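Local coordinates for protein endonuclease V (Streptomyces avermitilis, PDB 3GOC) that probably nicks DNA containing deaminated bases at the second phosphodiester bond 3' to a deoxyinosine, a magnesium-dependent step of DNA repair, at residues K181-S186 and K206-E211. Numbering follows the deposited sequence.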
loop_
_atom_site.group_PDB
_atom_site.type_symbol
_atom_site.label_atom_id
_atom_site.label_comp_id
_atom_site.label_asym_id
_atom_site.label_seq_id
_atom_site.Cartn_x
_atom_site.Cartn_y
_atom_site.Cartn_z
ATOM N N LYS A 181 -0.147 -5.491 17.303
ATOM C CA LYS A 181 -0.581 -4.148 17.698
ATOM C C LYS A 181 -0.526 -3.187 16.497
ATOM O O LYS A 181 0.456 -3.161 15.766
ATOM C CB LYS A 181 0.336 -3.649 18.819
ATOM C CG LYS A 181 0.432 -2.140 18.970
ATOM C CD LYS A 181 -0.861 -1.543 19.486
ATOM C CE LYS A 181 -0.727 -0.042 19.671
ATOM N NZ LYS A 181 0.354 0.312 20.647
ATOM N N PRO A 182 -1.582 -2.385 16.276
ATOM C CA PRO A 182 -1.548 -1.468 15.129
ATOM C C PRO A 182 -0.666 -0.240 15.325
ATOM O O PRO A 182 -0.140 0.001 16.421
ATOM C CB PRO A 182 -3.013 -1.080 14.954
ATOM C CG PRO A 182 -3.528 -1.099 16.368
ATOM C CD PRO A 182 -2.900 -2.353 16.940
ATOM N N VAL A 183 -0.482 0.515 14.246
ATOM C CA VAL A 183 0.277 1.759 14.310
ATOM C C VAL A 183 -0.778 2.834 14.118
ATOM O O VAL A 183 -1.929 2.523 13.813
ATOM C CB VAL A 183 1.379 1.857 13.223
ATOM C CG1 VAL A 183 2.459 0.825 13.510
ATOM C CG2 VAL A 183 0.799 1.659 11.835
ATOM N N PHE A 184 -0.399 4.092 14.294
ATOM C CA PHE A 184 -1.356 5.178 14.207
ATOM C C PHE A 184 -0.996 6.171 13.131
ATOM O O PHE A 184 -0.022 6.916 13.225
ATOM C CB PHE A 184 -1.471 5.792 15.598
ATOM C CG PHE A 184 -1.774 4.762 16.647
ATOM C CD1 PHE A 184 -0.743 4.071 17.291
ATOM C CD2 PHE A 184 -3.091 4.372 16.877
ATOM C CE1 PHE A 184 -1.024 2.999 18.142
ATOM C CE2 PHE A 184 -3.388 3.307 17.720
ATOM C CZ PHE A 184 -2.350 2.612 18.354
ATOM N N VAL A 185 -1.825 6.154 12.096
ATOM C CA VAL A 185 -1.639 6.965 10.907
ATOM C C VAL A 185 -2.453 8.249 10.887
ATOM O O VAL A 185 -3.642 8.241 11.182
ATOM C CB VAL A 185 -2.029 6.131 9.670
ATOM C CG1 VAL A 185 -1.806 6.922 8.396
ATOM C CG2 VAL A 185 -1.229 4.838 9.657
ATOM N N SER A 186 -1.810 9.353 10.534
ATOM C CA SER A 186 -2.527 10.609 10.431
ATOM C C SER A 186 -2.019 11.377 9.224
ATOM O O SER A 186 -0.866 11.231 8.811
ATOM C CB SER A 186 -2.377 11.437 11.717
ATOM O OG SER A 186 -1.024 11.751 11.988
ATOM N N LYS A 206 6.858 -6.439 5.702
ATOM C CA LYS A 206 7.604 -7.332 6.582
ATOM C C LYS A 206 7.527 -6.992 8.066
ATOM O O LYS A 206 7.478 -7.892 8.901
ATOM C CB LYS A 206 9.079 -7.354 6.164
ATOM C CG LYS A 206 9.311 -7.641 4.691
ATOM C CD LYS A 206 10.773 -7.452 4.325
ATOM C CE LYS A 206 10.995 -7.598 2.828
ATOM N NZ LYS A 206 12.423 -7.373 2.462
ATOM N N TYR A 207 7.515 -5.705 8.394
ATOM C CA TYR A 207 7.479 -5.282 9.786
ATOM C C TYR A 207 6.254 -4.462 10.150
ATOM O O TYR A 207 5.505 -4.011 9.285
ATOM C CB TYR A 207 8.721 -4.449 10.115
ATOM C CG TYR A 207 10.026 -5.059 9.673
ATOM C CD1 TYR A 207 10.600 -4.714 8.448
ATOM C CD2 TYR A 207 10.692 -5.983 10.478
ATOM C CE1 TYR A 207 11.807 -5.274 8.040
ATOM C CE2 TYR A 207 11.899 -6.548 10.076
ATOM C CZ TYR A 207 12.448 -6.190 8.859
ATOM O OH TYR A 207 13.639 -6.755 8.462
ATOM N N ARG A 208 6.069 -4.260 11.450
ATOM C CA ARG A 208 4.962 -3.458 11.944
ATOM C C ARG A 208 5.244 -1.979 11.681
ATOM O O ARG A 208 4.342 -1.219 11.338
ATOM C CB ARG A 208 4.781 -3.685 13.446
ATOM C CG ARG A 208 3.822 -2.707 14.104
ATOM C CD ARG A 208 3.776 -2.880 15.612
ATOM N NE ARG A 208 2.917 -1.862 16.209
ATOM C CZ ARG A 208 3.330 -0.934 17.064
ATOM N NH1 ARG A 208 4.605 -0.886 17.443
ATOM N NH2 ARG A 208 2.467 -0.044 17.534
ATOM N N ILE A 209 6.503 -1.587 11.851
ATOM C CA ILE A 209 6.942 -0.202 11.664
ATOM C C ILE A 209 7.394 0.050 10.226
ATOM O O ILE A 209 8.130 -0.755 9.659
ATOM C CB ILE A 209 8.127 0.116 12.614
ATOM C CG1 ILE A 209 7.734 -0.182 14.063
ATOM C CG2 ILE A 209 8.558 1.570 12.464
ATOM C CD1 ILE A 209 6.522 0.600 14.566
ATOM N N PRO A 210 6.962 1.171 9.617
ATOM C CA PRO A 210 7.353 1.484 8.239
ATOM C C PRO A 210 8.864 1.459 8.054
ATOM O O PRO A 210 9.607 1.938 8.915
ATOM C CB PRO A 210 6.782 2.881 8.028
ATOM C CG PRO A 210 5.543 2.858 8.850
ATOM C CD PRO A 210 5.991 2.156 10.123
ATOM N N GLU A 211 9.325 0.915 6.931
ATOM C CA GLU A 211 10.759 0.853 6.671
ATOM C C GLU A 211 11.389 2.236 6.645
ATOM O O GLU A 211 12.562 2.390 6.970
ATOM C CB GLU A 211 11.027 0.089 5.366
ATOM C CG GLU A 211 10.767 -1.403 5.522
ATOM C CD GLU A 211 11.257 -2.236 4.356
ATOM O OE1 GLU A 211 12.349 -1.946 3.827
ATOM O OE2 GLU A 211 10.555 -3.200 3.982
#
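V183 and R208 have the nearest CA atoms across the two segments, 7.4 Å apart. Here the entry into strand 183-189 of the RNase H-like sheet faces the loop between helices 193-202 and 211-228; P210 is the N-cap of the latter. R208 bridges the gap. With CG anti to the backbone N (chi1 169°) and the chain extended from there to NE, its guanidinium reaches two consecutive carbonyls. NE donates to K181 O at 2.8 Å, a bent bond (139°) tilted from the guanidinium plane. NH2 gives P182 O a straighter one, 2.8 Å and 169°, in that plane; both donors sit above the carbonyl planes. NH2 also bonds to K143 O. The side chain of K181 crosses the guanidinium, its CG 3.3 Å from R208 NH2, while K181 NZ lies 3.8 Å from R208 NH2, two like charges side by side. V183 CG1 lies over one guanidinium face, 3.8 Å from R208 CG, and meets I209 CD1 at 4.2 Å. Cut back to an alanine, R208 would probably leave the K181, P182 and K143 carbonyls without these donors and weaken the link between loop and strand entry. I209, next in the loop, has its side chain about 6 Å from that of the magnesium ligand D114. The partly negative oxygens of K181, P182 and K143 probably help to stabilise the arginine's positive charge beside the lysine ammonium.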